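Local coordinates for nucleoporin nup120 (Schizosaccharomyces pombe, PDB 4GQ2), which serves as a structural constituent of the nuclear pore complex, whose components can also be docking partners for transiently associated nuclear transport factors, at residues A[10-15]-A[75-80]; A[23-28]-A[145-150]; A[98-103]-A[764-769]; A[432-437]-A[465-470]. All blocks are in the same frame, centred on the assembly; numbering follows the deposited sequence.

How the contacts relate
Contact 1 joins two propeller sheets, contact 2 a sheet and a short helical turn, contact 3 the approach to a strand and the loop before helix 770-777, and contact 4 two helices. Contact 1 touches contacts 3 and 4: Asp13 OD2 accepts from Ile434 N of contact 4 at 2.9 Å, and Gln15 O from Asn768 ND2 of contact 3 at 3.0 Å. Contacts 2 and 3 share a sheet in which strands 21-26 and 101-106 are neighbours, meeting through Leu23 N to Asn102 O (2.8 Å) and Phe101 N to Phe148 O (2.9 Å). Contacts 2 and 4 lie farthest apart (centres about 25 Å), and contact 4 is nested within the loop contact 3 closes.

Contact 1: A[10-15]-A[75-80]; sequences VPIDLQ and RWSIFQ
Ile12 lays its CD1 methyl over one face of the Arg75 guanidinium, displaced toward the rim of the group, and the two side chains cross at about a right angle. The modelled gap between methyl and guanidinium is too short to be trusted, and the placement of the methyl is doubtful in detail. Arg75 first runs out with CG anti to the backbone N (chi1 156°), then bends at chi2 (71°), and this fold carries the guanidinium along the strand to Ser77, two residues on and on the same side. There Arg75 NE and Arg75 NH2 both donate to Ser77 OG, each at 2.9 Å and along bent paths, the oxygen lying 15° out of the guanidinium plane. NE adds a weak bond to Trp76 O. Beyond the two segments, NH2 donates to Tyr536 O and NH1 to Lys539 O. Strand 73-79 thereby reaches across to the neighbouring sheet of the propeller, which holds strands 3-11 and 539-544. A leucine here would probably leave the carbonyls of Tyr536 and Lys539 without these donors and the Ser77 hydroxyl without its double grip. Arginine suits the place because its flat head offers N-H groups around its rim while its faces can accept apolar neighbours; its positive charge is likely to be balanced here largely by the dipoles of several neutral oxygens.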
loop_
_atom_site.group_PDB
_atom_site.type_symbol
_atom_site.label_atom_id
_atom_site.label_comp_id
_atom_site.label_asym_id
_atom_site.label_seq_id
_atom_site.Cartn_x
_atom_site.Cartn_y
_atom_site.Cartn_z
ATOM N N VAL A 10 -10.392 10.838 5.226
ATOM C CA VAL A 10 -10.662 9.892 4.144
ATOM C C VAL A 10 -11.186 10.651 2.922
ATOM O O VAL A 10 -12.191 11.357 3.015
ATOM C CB VAL A 10 -11.655 8.776 4.558
ATOM C CG1 VAL A 10 -11.817 7.749 3.445
ATOM C CG2 VAL A 10 -11.183 8.081 5.817
ATOM N N PRO A 11 -10.488 10.531 1.776
ATOM C CA PRO A 11 -10.976 11.160 0.567
ATOM C C PRO A 11 -12.299 10.531 0.167
ATOM O O PRO A 11 -12.504 9.338 0.381
ATOM C CB PRO A 11 -9.895 10.814 -0.471
ATOM C CG PRO A 11 -8.669 10.560 0.326
ATOM C CD PRO A 11 -9.182 9.883 1.565
ATOM N N ILE A 12 -13.188 11.333 -0.402
ATOM C CA ILE A 12 -14.476 10.838 -0.857
ATOM C C ILE A 12 -14.366 10.465 -2.334
ATOM O O ILE A 12 -14.767 11.219 -3.227
ATOM C CB ILE A 12 -15.594 11.864 -0.608
ATOM C CG1 ILE A 12 -15.682 12.173 0.874
ATOM C CG2 ILE A 12 -16.933 11.330 -1.087
ATOM C CD1 ILE A 12 -16.527 13.381 1.185
ATOM N N ASP A 13 -13.780 9.297 -2.568
ATOM C CA ASP A 13 -13.687 8.726 -3.887
ATOM C C ASP A 13 -13.948 7.228 -3.762
ATOM O O ASP A 13 -13.928 6.687 -2.651
ATOM C CB ASP A 13 -12.345 9.061 -4.566
ATOM C CG ASP A 13 -11.124 8.554 -3.799
ATOM O OD1 ASP A 13 -11.143 7.434 -3.246
ATOM O OD2 ASP A 13 -10.105 9.275 -3.782
ATOM N N LEU A 14 -14.231 6.579 -4.891
ATOM C CA LEU A 14 -14.589 5.163 -4.907
ATOM C C LEU A 14 -13.502 4.278 -4.299
ATOM O O LEU A 14 -13.789 3.382 -3.494
ATOM C CB LEU A 14 -14.916 4.722 -6.341
ATOM C CG LEU A 14 -16.382 4.782 -6.797
ATOM C CD1 LEU A 14 -17.053 6.130 -6.544
ATOM C CD2 LEU A 14 -16.472 4.419 -8.269
ATOM N N GLN A 15 -12.256 4.559 -4.673
ATOM C CA GLN A 15 -11.097 3.791 -4.228
ATOM C C GLN A 15 -10.935 3.776 -2.702
ATOM O O GLN A 15 -10.725 2.712 -2.115
ATOM C CB GLN A 15 -9.825 4.319 -4.905
ATOM C CG GLN A 15 -8.585 3.442 -4.752
ATOM C CD GLN A 15 -8.734 2.049 -5.353
ATOM O OE1 GLN A 15 -9.486 1.831 -6.311
ATOM N NE2 GLN A 15 -8.005 1.097 -4.790
ATOM N N ARG A 75 -23.207 10.448 3.975
ATOM C CA ARG A 75 -22.550 11.694 3.663
ATOM C C ARG A 75 -22.939 12.170 2.270
ATOM O O ARG A 75 -22.689 11.488 1.272
ATOM C CB ARG A 75 -21.033 11.546 3.814
ATOM C CG ARG A 75 -20.196 12.530 3.017
ATOM C CD ARG A 75 -20.270 13.952 3.546
ATOM N NE ARG A 75 -19.696 14.850 2.547
ATOM C CZ ARG A 75 -18.481 15.380 2.618
ATOM N NH1 ARG A 75 -17.702 15.141 3.668
ATOM N NH2 ARG A 75 -18.047 16.156 1.632
ATOM N N TRP A 76 -23.563 13.346 2.224
ATOM C CA TRP A 76 -23.982 13.957 0.971
ATOM C C TRP A 76 -23.086 15.093 0.620
ATOM O O TRP A 76 -22.552 15.774 1.496
ATOM C CB TRP A 76 -25.425 14.444 1.046
ATOM C CG TRP A 76 -25.694 15.470 2.125
ATOM C CD1 TRP A 76 -26.045 15.232 3.449
ATOM C CD2 TRP A 76 -25.664 16.936 2.000
ATOM N NE1 TRP A 76 -26.224 16.411 4.132
ATOM C CE2 TRP A 76 -26.014 17.468 3.327
ATOM C CE3 TRP A 76 -25.396 17.826 0.968
ATOM C CZ2 TRP A 76 -26.078 18.838 3.583
ATOM C CZ3 TRP A 76 -25.470 19.210 1.234
ATOM C CH2 TRP A 76 -25.799 19.701 2.509
ATOM N N SER A 77 -22.900 15.298 -0.677
ATOM C CA SER A 77 -22.127 16.428 -1.168
ATOM C C SER A 77 -22.811 16.925 -2.436
ATOM O O SER A 77 -23.469 16.146 -3.140
ATOM C CB SER A 77 -20.678 16.003 -1.456
ATOM O OG SER A 77 -20.087 15.369 -0.322
ATOM N N ILE A 78 -22.677 18.217 -2.715
ATOM C CA ILE A 78 -23.231 18.796 -3.937
ATOM C C ILE A 78 -22.176 19.579 -4.723
ATOM O O ILE A 78 -21.349 20.279 -4.143
ATOM C CB ILE A 78 -24.495 19.653 -3.673
ATOM C CG1 ILE A 78 -24.213 20.783 -2.665
ATOM C CG2 ILE A 78 -25.656 18.767 -3.231
ATOM C CD1 ILE A 78 -25.405 21.697 -2.431
ATOM N N PHE A 79 -22.226 19.448 -6.045
ATOM C CA PHE A 79 -21.180 19.966 -6.930
ATOM C C PHE A 79 -21.754 20.847 -8.044
ATOM O O PHE A 79 -22.935 20.760 -8.375
ATOM C CB PHE A 79 -20.365 18.800 -7.521
ATOM C CG PHE A 79 -19.779 17.879 -6.479
ATOM C CD1 PHE A 79 -20.527 16.826 -5.960
ATOM C CD2 PHE A 79 -18.486 18.077 -6.003
ATOM C CE1 PHE A 79 -19.992 15.984 -4.990
ATOM C CE2 PHE A 79 -17.946 17.235 -5.037
ATOM C CZ PHE A 79 -18.702 16.188 -4.530
ATOM N N GLN A 80 -20.913 21.696 -8.618
ATOM C CA GLN A 80 -21.343 22.601 -9.678
ATOM C C GLN A 80 -21.527 21.917 -11.038
ATOM O O GLN A 80 -21.738 22.581 -12.049
ATOM C CB GLN A 80 -20.404 23.805 -9.772
ATOM C CG GLN A 80 -20.645 24.835 -8.680
ATOM C CD GLN A 80 -19.742 26.045 -8.791
ATOM O OE1 GLN A 80 -18.517 25.921 -8.869
ATOM N NE2 GLN A 80 -20.343 27.228 -8.786
#

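Contact 2: A[23-28]-A[145-150]; sequences LALWVP and KTWFQL
An edge strand of a propeller sheet, 21-26, meets here a short, weakly bonded helical turn at about 146-149, which follows strand 138-143 of the next sheet along the chain. The turn presents Trp147, and two leucines of the strand, two residues apart and so on the same side of it, both lie against one face of the indole. Leu23 CD2 sits over the five-membered ring of Trp147, 3.7 Å from its centroid and 25° off the ring normal; Leu25 CD1 sits over the six-membered ring in the same manner, 3.9 Å from that centroid. Both are CH-pi contacts. The closest approach is Leu23 CD2 to Trp147 CG at 3.4 Å, while Leu25 CD1 comes to 3.6 Å from Trp147 CZ3. Leu23 has CG anti to its backbone N (chi1 174°), which sends CD2 to the root of the indole; Leu25 reaches the far ring, its side chain crossing the tryptophan at about a right angle. A fused bicycle is wide enough to receive both methyls side by side. With an alanine in place of Trp147, both leucine methyls would probably lose the surface they rest on, opening a gap between strand and turn. Around the contact, Leu155 also touches Trp147, Phe148 packs on Val103 of strand 101-106, and the backbones of Leu23 and Leu25 pair with that same strand, which therefore lies beside 21-26 and also receives Phe148.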
loop_
_atom_site.group_PDB
_atom_site.type_symbol
_atom_site.label_atom_id
_atom_site.label_comp_id
_atom_site.label_asym_id
_atom_site.label_seq_id
_atom_site.Cartn_x
_atom_site.Cartn_y
_atom_site.Cartn_z
ATOM N N LEU A 23 -24.234 4.054 -8.448
ATOM C CA LEU A 23 -25.560 4.080 -9.061
ATOM C C LEU A 23 -25.829 5.505 -9.510
ATOM O O LEU A 23 -25.911 6.419 -8.688
ATOM C CB LEU A 23 -26.653 3.586 -8.105
ATOM C CG LEU A 23 -28.114 3.695 -8.582
ATOM C CD1 LEU A 23 -28.409 2.907 -9.859
ATOM C CD2 LEU A 23 -29.056 3.264 -7.477
ATOM N N ALA A 24 -25.938 5.684 -10.819
ATOM C CA ALA A 24 -26.207 6.988 -11.405
ATOM C C ALA A 24 -27.707 7.139 -11.634
ATOM O O ALA A 24 -28.337 6.279 -12.255
ATOM C CB ALA A 24 -25.450 7.140 -12.709
ATOM N N LEU A 25 -28.276 8.221 -11.109
ATOM C CA LEU A 25 -29.699 8.496 -11.269
ATOM C C LEU A 25 -29.949 9.891 -11.827
ATOM O O LEU A 25 -29.173 10.816 -11.577
ATOM C CB LEU A 25 -30.414 8.366 -9.935
ATOM C CG LEU A 25 -30.320 7.072 -9.137
ATOM C CD1 LEU A 25 -31.217 7.184 -7.909
ATOM C CD2 LEU A 25 -30.726 5.888 -10.000
ATOM N N TRP A 26 -31.034 10.024 -12.586
ATOM C CA TRP A 26 -31.504 11.312 -13.103
ATOM C C TRP A 26 -32.901 11.550 -12.631
ATOM O O TRP A 26 -33.777 10.695 -12.811
ATOM C CB TRP A 26 -31.493 11.323 -14.627
ATOM C CG TRP A 26 -30.120 11.483 -15.225
ATOM C CD1 TRP A 26 -29.560 12.637 -15.769
ATOM C CD2 TRP A 26 -29.076 10.457 -15.352
ATOM N NE1 TRP A 26 -28.282 12.402 -16.215
ATOM C CE2 TRP A 26 -27.929 11.115 -15.996
ATOM C CE3 TRP A 26 -28.978 9.110 -15.012
ATOM C CZ2 TRP A 26 -26.752 10.435 -16.277
ATOM C CZ3 TRP A 26 -27.786 8.435 -15.305
ATOM C CH2 TRP A 26 -26.700 9.082 -15.924
ATOM N N VAL A 27 -33.127 12.710 -12.014
ATOM C CA VAL A 27 -34.476 13.109 -11.600
ATOM C C VAL A 27 -35.330 13.352 -12.854
ATOM O O VAL A 27 -34.793 13.774 -13.889
ATOM C CB VAL A 27 -34.468 14.348 -10.667
ATOM C CG1 VAL A 27 -33.671 14.061 -9.400
ATOM C CG2 VAL A 27 -33.917 15.579 -11.372
ATOM N N PRO A 28 -36.645 13.046 -12.786
ATOM C CA PRO A 28 -37.532 13.271 -13.935
ATOM C C PRO A 28 -37.461 14.714 -14.442
ATOM O O PRO A 28 -37.453 15.651 -13.637
ATOM C CB PRO A 28 -38.920 12.974 -13.362
ATOM C CG PRO A 28 -38.662 11.987 -12.280
ATOM C CD PRO A 28 -37.365 12.422 -11.660
ATOM N N LYS A 145 -31.860 1.300 0.593
ATOM C CA LYS A 145 -30.605 0.721 1.082
ATOM C C LYS A 145 -29.942 -0.172 0.028
ATOM O O LYS A 145 -28.717 -0.267 -0.033
ATOM C CB LYS A 145 -30.832 -0.064 2.374
ATOM C CG LYS A 145 -31.108 0.817 3.581
ATOM C CD LYS A 145 -31.239 0.007 4.861
ATOM C CE LYS A 145 -31.494 0.922 6.048
ATOM N NZ LYS A 145 -31.513 0.177 7.337
ATOM N N THR A 146 -30.769 -0.806 -0.800
ATOM C CA THR A 146 -30.323 -1.649 -1.912
ATOM C C THR A 146 -29.331 -0.945 -2.835
ATOM O O THR A 146 -28.423 -1.581 -3.377
ATOM C CB THR A 146 -31.537 -2.121 -2.745
ATOM O OG1 THR A 146 -32.331 -3.012 -1.958
ATOM C CG2 THR A 146 -31.106 -2.845 -4.013
ATOM N N TRP A 147 -29.512 0.364 -3.012
ATOM C CA TRP A 147 -28.707 1.143 -3.951
ATOM C C TRP A 147 -27.257 1.119 -3.582
ATOM O O TRP A 147 -26.380 1.207 -4.444
ATOM C CB TRP A 147 -29.164 2.594 -3.985
ATOM C CG TRP A 147 -30.567 2.826 -4.477
ATOM C CD1 TRP A 147 -31.463 1.894 -5.001
ATOM C CD2 TRP A 147 -31.266 4.109 -4.552
ATOM N NE1 TRP A 147 -32.640 2.494 -5.351
ATOM C CE2 TRP A 147 -32.591 3.820 -5.111
ATOM C CE3 TRP A 147 -30.946 5.418 -4.212
ATOM C CZ2 TRP A 147 -33.536 4.816 -5.314
ATOM C CZ3 TRP A 147 -31.906 6.415 -4.420
ATOM C CH2 TRP A 147 -33.168 6.120 -4.961
ATOM N N PHE A 148 -27.001 1.021 -2.284
ATOM C CA PHE A 148 -25.651 1.007 -1.776
ATOM C C PHE A 148 -25.047 -0.390 -1.819
ATOM O O PHE A 148 -23.829 -0.539 -1.754
ATOM C CB PHE A 148 -25.633 1.559 -0.347
ATOM C CG PHE A 148 -26.117 2.974 -0.246
ATOM C CD1 PHE A 148 -25.240 4.036 -0.440
ATOM C CD2 PHE A 148 -27.453 3.250 0.026
ATOM C CE1 PHE A 148 -25.683 5.347 -0.355
ATOM C CE2 PHE A 148 -27.900 4.559 0.107
ATOM C CZ PHE A 148 -27.015 5.607 -0.086
ATOM N N GLN A 149 -25.896 -1.409 -1.955
ATOM C CA GLN A 149 -25.469 -2.789 -1.728
ATOM C C GLN A 149 -25.321 -3.629 -2.981
ATOM O O GLN A 149 -24.406 -4.440 -3.068
ATOM C CB GLN A 149 -26.418 -3.483 -0.758
ATOM C CG GLN A 149 -26.549 -2.798 0.592
ATOM C CD GLN A 149 -27.792 -3.236 1.336
ATOM O OE1 GLN A 149 -28.700 -3.819 0.750
ATOM N NE2 GLN A 149 -27.839 -2.960 2.637
ATOM N N LEU A 150 -26.219 -3.443 -3.942
ATOM C CA LEU A 150 -26.286 -4.325 -5.103
ATOM C C LEU A 150 -26.031 -3.573 -6.399
ATOM O O LEU A 150 -26.527 -2.456 -6.561
ATOM C CB LEU A 150 -27.653 -5.018 -5.172
ATOM C CG LEU A 150 -28.136 -5.845 -3.971
ATOM C CD1 LEU A 150 -29.601 -6.218 -4.149
ATOM C CD2 LEU A 150 -27.276 -7.085 -3.736
#

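Contact 3: A[98-103]-A[764-769]; sequences LSKFNV and LASVNT
Leu98 begins the contact by directing its CD1 methyl at the hydroxyl of Ser766, with 3.9 Å between Leu98 CD1 and Ser766 OG. A leucine suits this buried place, where it also packs on Glu762. Ser99 turns elsewhere, its hydroxyl bonding to the carboxylate of Asp88. Lys100 then approaches Ser766 from another direction: its chain is extended beyond CG, and it is the methylene CE that comes close, 3.4 Å from Ser766 OG, whereas Lys100 NZ stops at 4.0 Å from that oxygen and makes no hydrogen bond with it. The serine hydroxyl, small enough to fit among these groups, instead makes a weak bond to Glu762 O. The meeting is one between the propeller and the helical part of the chain, for 764-769 is the loop leading into helix 770-777, whose N-cap is Thr769, with OG1 accepting from Gln772 N. Lys745 NZ donates to Val767 O and, weakly, to Ser766 O. Farther along 98-103 the chain becomes strand 101-106, where the backbone of Asn102 pairs with Gly21.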
loop_
_atom_site.group_PDB
_atom_site.type_symbol
_atom_site.label_atom_id
_atom_site.label_comp_id
_atom_site.label_asym_id
_atom_site.label_seq_id
_atom_site.Cartn_x
_atom_site.Cartn_y
_atom_site.Cartn_z
ATOM N N LEU A 98 -22.648 -5.324 2.914
ATOM C CA LEU A 98 -21.733 -4.192 2.843
ATOM C C LEU A 98 -22.152 -3.163 1.805
ATOM O O LEU A 98 -22.728 -3.508 0.770
ATOM C CB LEU A 98 -20.320 -4.670 2.528
ATOM C CG LEU A 98 -19.689 -5.686 3.478
ATOM C CD1 LEU A 98 -18.338 -6.106 2.924
ATOM C CD2 LEU A 98 -19.553 -5.144 4.894
ATOM N N SER A 99 -21.857 -1.899 2.094
ATOM C CA SER A 99 -22.038 -0.826 1.124
ATOM C C SER A 99 -20.888 -0.856 0.126
ATOM O O SER A 99 -19.781 -0.427 0.430
ATOM C CB SER A 99 -22.095 0.530 1.827
ATOM O OG SER A 99 -23.150 0.572 2.767
ATOM N N LYS A 100 -21.151 -1.385 -1.062
ATOM C CA LYS A 100 -20.126 -1.507 -2.096
ATOM C C LYS A 100 -20.345 -0.484 -3.196
ATOM O O LYS A 100 -19.621 -0.463 -4.197
ATOM C CB LYS A 100 -20.138 -2.917 -2.688
ATOM C CG LYS A 100 -19.641 -4.016 -1.760
ATOM C CD LYS A 100 -20.098 -5.375 -2.274
ATOM C CE LYS A 100 -19.283 -6.518 -1.691
ATOM N NZ LYS A 100 -19.791 -7.845 -2.152
ATOM N N PHE A 101 -21.354 0.363 -3.013
ATOM C CA PHE A 101 -21.718 1.351 -4.026
ATOM C C PHE A 101 -22.102 2.665 -3.380
ATOM O O PHE A 101 -22.636 2.684 -2.262
ATOM C CB PHE A 101 -22.879 0.841 -4.903
ATOM C CG PHE A 101 -22.614 -0.496 -5.536
ATOM C CD1 PHE A 101 -21.903 -0.586 -6.733
ATOM C CD2 PHE A 101 -23.038 -1.671 -4.917
ATOM C CE1 PHE A 101 -21.633 -1.821 -7.308
ATOM C CE2 PHE A 101 -22.765 -2.910 -5.483
ATOM C CZ PHE A 101 -22.065 -2.981 -6.681
ATOM N N ASN A 102 -21.815 3.758 -4.083
ATOM C CA ASN A 102 -22.375 5.060 -3.744
ATOM C C ASN A 102 -23.444 5.429 -4.771
ATOM O O ASN A 102 -23.646 4.713 -5.755
ATOM C CB ASN A 102 -21.279 6.135 -3.662
ATOM C CG ASN A 102 -20.734 6.528 -5.022
ATOM O OD1 ASN A 102 -20.494 5.685 -5.877
ATOM N ND2 ASN A 102 -20.543 7.818 -5.225
ATOM N N VAL A 103 -24.146 6.528 -4.537
ATOM C CA VAL A 103 -25.118 6.998 -5.514
ATOM C C VAL A 103 -24.813 8.415 -5.961
ATOM O O VAL A 103 -24.368 9.243 -5.169
ATOM C CB VAL A 103 -26.607 6.771 -5.084
ATOM C CG1 VAL A 103 -26.741 6.417 -3.613
ATOM C CG2 VAL A 103 -27.510 7.944 -5.462
ATOM N N LEU A 764 -13.593 -8.774 4.699
ATOM C CA LEU A 764 -12.293 -9.384 4.397
ATOM C C LEU A 764 -12.066 -9.667 2.913
ATOM O O LEU A 764 -10.922 -9.694 2.445
ATOM C CB LEU A 764 -12.094 -10.661 5.213
ATOM C CG LEU A 764 -11.694 -10.466 6.677
ATOM C CD1 LEU A 764 -11.719 -11.792 7.432
ATOM C CD2 LEU A 764 -10.335 -9.802 6.817
ATOM N N ALA A 765 -13.159 -9.861 2.181
ATOM C CA ALA A 765 -13.104 -10.204 0.760
ATOM C C ALA A 765 -13.346 -9.016 -0.176
ATOM O O ALA A 765 -13.253 -9.165 -1.397
ATOM C CB ALA A 765 -14.094 -11.325 0.459
ATOM N N SER A 766 -13.647 -7.844 0.386
ATOM C CA SER A 766 -14.042 -6.672 -0.417
ATOM C C SER A 766 -13.112 -5.475 -0.194
ATOM O O SER A 766 -13.132 -4.497 -0.936
ATOM C CB SER A 766 -15.490 -6.282 -0.100
ATOM O OG SER A 766 -16.353 -7.413 -0.127
ATOM N N VAL A 767 -12.301 -5.584 0.846
ATOM C CA VAL A 767 -11.305 -4.594 1.230
ATOM C C VAL A 767 -10.240 -4.388 0.133
ATOM O O VAL A 767 -10.012 -5.282 -0.682
ATOM C CB VAL A 767 -10.727 -5.039 2.595
ATOM C CG1 VAL A 767 -9.217 -5.138 2.598
ATOM C CG2 VAL A 767 -11.323 -4.215 3.739
ATOM N N ASN A 768 -9.606 -3.215 0.103
ATOM C CA ASN A 768 -8.679 -2.866 -0.986
ATOM C C ASN A 768 -7.192 -3.042 -0.689
ATOM O O ASN A 768 -6.397 -3.279 -1.600
ATOM C CB ASN A 768 -8.925 -1.434 -1.486
ATOM C CG ASN A 768 -10.019 -1.351 -2.535
ATOM O OD1 ASN A 768 -10.479 -2.361 -3.050
ATOM N ND2 ASN A 768 -10.438 -0.134 -2.859
ATOM N N THR A 769 -6.802 -2.903 0.572
ATOM C CA THR A 769 -5.390 -3.033 0.929
ATOM C C THR A 769 -5.162 -4.111 1.970
ATOM O O THR A 769 -6.078 -4.482 2.716
ATOM C CB THR A 769 -4.795 -1.713 1.449
ATOM O OG1 THR A 769 -5.260 -1.478 2.783
ATOM C CG2 THR A 769 -5.195 -0.539 0.544
#

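Contact 4: A[432-437]-A[465-470]; sequences TSIESI and SELKNA
Apolar packing alone joins the two helices here. Leu467 reaches across, its chi1 of -175° swinging CG away from the backbone N and out toward helix 434-443, and its CD2 methyl touches both isoleucines: Ile434 CG1 and Ile437 CG2 each lie 4.3 Å from Leu467 CD2. The separations are loose van der Waals ones, and the backbones stay well apart, with 8.6 Å between Ile437 CA and Leu467 CA. The two isoleucines, three residues apart, come to the same side of their helix, where branched side chains give one leucine methyl two surfaces. Phe428 of helix 419-428 packs on both Ile437 and Leu467 and adds a third helix to this core. All three helices belong to a helical excursion that the chain makes between strands 390-395 and 520-525 of the propeller sheet that also holds strand 3-11. Hydrogen bonds, by contrast, serve the start of helix 434-443. Ser433 is its N-cap: Ser433 OG accepts from Ser436 N at 3.2 Å in a nearly straight bond (163°), and Ser436 OG donates back to Ser433 O at 2.7 Å. Small hydroxyl side chains can fold onto the helix end in this way. Ser433 OG also bonds to Asp514.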
loop_
_atom_site.group_PDB
_atom_site.type_symbol
_atom_site.label_atom_id
_atom_site.label_comp_id
_atom_site.label_asym_id
_atom_site.label_seq_id
_atom_site.Cartn_x
_atom_site.Cartn_y
_atom_site.Cartn_z
ATOM N N THR A 432 -4.463 12.277 -0.943
ATOM C CA THR A 432 -5.167 13.153 -1.856
ATOM C C THR A 432 -6.217 12.303 -2.577
ATOM O O THR A 432 -6.127 11.075 -2.574
ATOM C CB THR A 432 -4.218 13.808 -2.890
ATOM O OG1 THR A 432 -3.790 12.832 -3.838
ATOM C CG2 THR A 432 -2.998 14.424 -2.221
ATOM N N SER A 433 -7.206 12.956 -3.186
ATOM C CA SER A 433 -8.254 12.257 -3.923
ATOM C C SER A 433 -7.736 11.695 -5.237
ATOM O O SER A 433 -6.814 12.241 -5.840
ATOM C CB SER A 433 -9.419 13.197 -4.228
ATOM O OG SER A 433 -9.050 14.121 -5.246
ATOM N N ILE A 434 -8.374 10.617 -5.680
ATOM C CA ILE A 434 -8.119 10.018 -6.979
ATOM C C ILE A 434 -8.402 10.999 -8.120
ATOM O O ILE A 434 -7.671 11.017 -9.116
ATOM C CB ILE A 434 -8.885 8.673 -7.129
ATOM C CG1 ILE A 434 -7.936 7.501 -6.858
ATOM C CG2 ILE A 434 -9.479 8.493 -8.521
ATOM C CD1 ILE A 434 -7.541 7.327 -5.407
ATOM N N GLU A 435 -9.431 11.832 -7.961
ATOM C CA GLU A 435 -9.805 12.770 -9.021
ATOM C C GLU A 435 -8.697 13.760 -9.349
ATOM O O GLU A 435 -8.427 14.012 -10.521
ATOM C CB GLU A 435 -11.115 13.494 -8.714
ATOM C CG GLU A 435 -12.348 12.627 -8.908
ATOM C CD GLU A 435 -12.637 11.744 -7.706
ATOM O OE1 GLU A 435 -12.029 11.965 -6.634
ATOM O OE2 GLU A 435 -13.480 10.834 -7.827
ATOM N N SER A 436 -8.041 14.288 -8.315
ATOM C CA SER A 436 -6.936 15.229 -8.500
ATOM C C SER A 436 -5.796 14.630 -9.319
ATOM O O SER A 436 -5.170 15.331 -10.111
ATOM C CB SER A 436 -6.422 15.741 -7.161
ATOM O OG SER A 436 -5.813 14.699 -6.432
ATOM N N ILE A 437 -5.552 13.330 -9.147
ATOM C CA ILE A 437 -4.552 12.624 -9.957
ATOM C C ILE A 437 -5.030 12.500 -11.408
ATOM O O ILE A 437 -4.270 12.787 -12.345
ATOM C CB ILE A 437 -4.163 11.247 -9.360
ATOM C CG1 ILE A 437 -3.514 11.419 -7.973
ATOM C CG2 ILE A 437 -3.226 10.489 -10.289
ATOM C CD1 ILE A 437 -3.192 10.122 -7.249
ATOM N N SER A 465 -4.580 0.385 -10.482
ATOM C CA SER A 465 -3.301 -0.054 -11.032
ATOM C C SER A 465 -3.096 0.520 -12.422
ATOM O O SER A 465 -1.996 0.953 -12.756
ATOM C CB SER A 465 -3.203 -1.580 -11.076
ATOM O OG SER A 465 -3.017 -2.102 -9.775
ATOM N N GLU A 466 -4.163 0.524 -13.220
ATOM C CA GLU A 466 -4.126 1.133 -14.541
ATOM C C GLU A 466 -3.824 2.624 -14.428
ATOM O O GLU A 466 -3.077 3.161 -15.244
ATOM C CB GLU A 466 -5.432 0.885 -15.306
ATOM C CG GLU A 466 -5.463 -0.442 -16.066
ATOM C CD GLU A 466 -6.869 -0.910 -16.436
ATOM O OE1 GLU A 466 -7.725 -0.069 -16.788
ATOM O OE2 GLU A 466 -7.119 -2.136 -16.377
ATOM N N LEU A 467 -4.381 3.274 -13.404
ATOM C CA LEU A 467 -4.126 4.696 -13.163
ATOM C C LEU A 467 -2.659 4.950 -12.815
ATOM O O LEU A 467 -2.035 5.862 -13.369
ATOM C CB LEU A 467 -5.044 5.256 -12.064
ATOM C CG LEU A 467 -4.967 6.761 -11.784
ATOM C CD1 LEU A 467 -5.300 7.574 -13.029
ATOM C CD2 LEU A 467 -5.897 7.136 -10.641
ATOM N N LYS A 468 -2.130 4.137 -11.899
ATOM C CA LYS A 468 -0.714 4.171 -11.519
ATOM C C LYS A 468 0.195 4.003 -12.729
ATOM O O LYS A 468 1.127 4.779 -12.916
ATOM C CB LYS A 468 -0.398 3.090 -10.483
ATOM C CG LYS A 468 -0.612 3.533 -9.049
ATOM C CD LYS A 468 0.303 2.775 -8.104
ATOM C CE LYS A 468 -0.451 1.706 -7.344
ATOM N NZ LYS A 468 -1.465 2.334 -6.451
ATOM N N ASN A 469 -0.091 2.989 -13.541
ATOM C CA ASN A 469 0.648 2.733 -14.774
ATOM C C ASN A 469 0.544 3.864 -15.800
ATOM O O ASN A 469 1.500 4.143 -16.520
ATOM C CB ASN A 469 0.199 1.406 -15.392
ATOM C CG ASN A 469 0.448 0.224 -14.469
ATOM O OD1 ASN A 469 1.328 0.262 -13.599
ATOM N ND2 ASN A 469 -0.329 -0.831 -14.648
ATOM N N ALA A 470 -0.621 4.509 -15.847
ATOM C CA ALA A 470 -0.871 5.576 -16.788
ATOM C C ALA A 470 -0.084 6.820 -16.374
ATOM O O ALA A 470 0.478 7.511 -17.225
ATOM C CB ALA A 470 -2.364 5.866 -16.876
#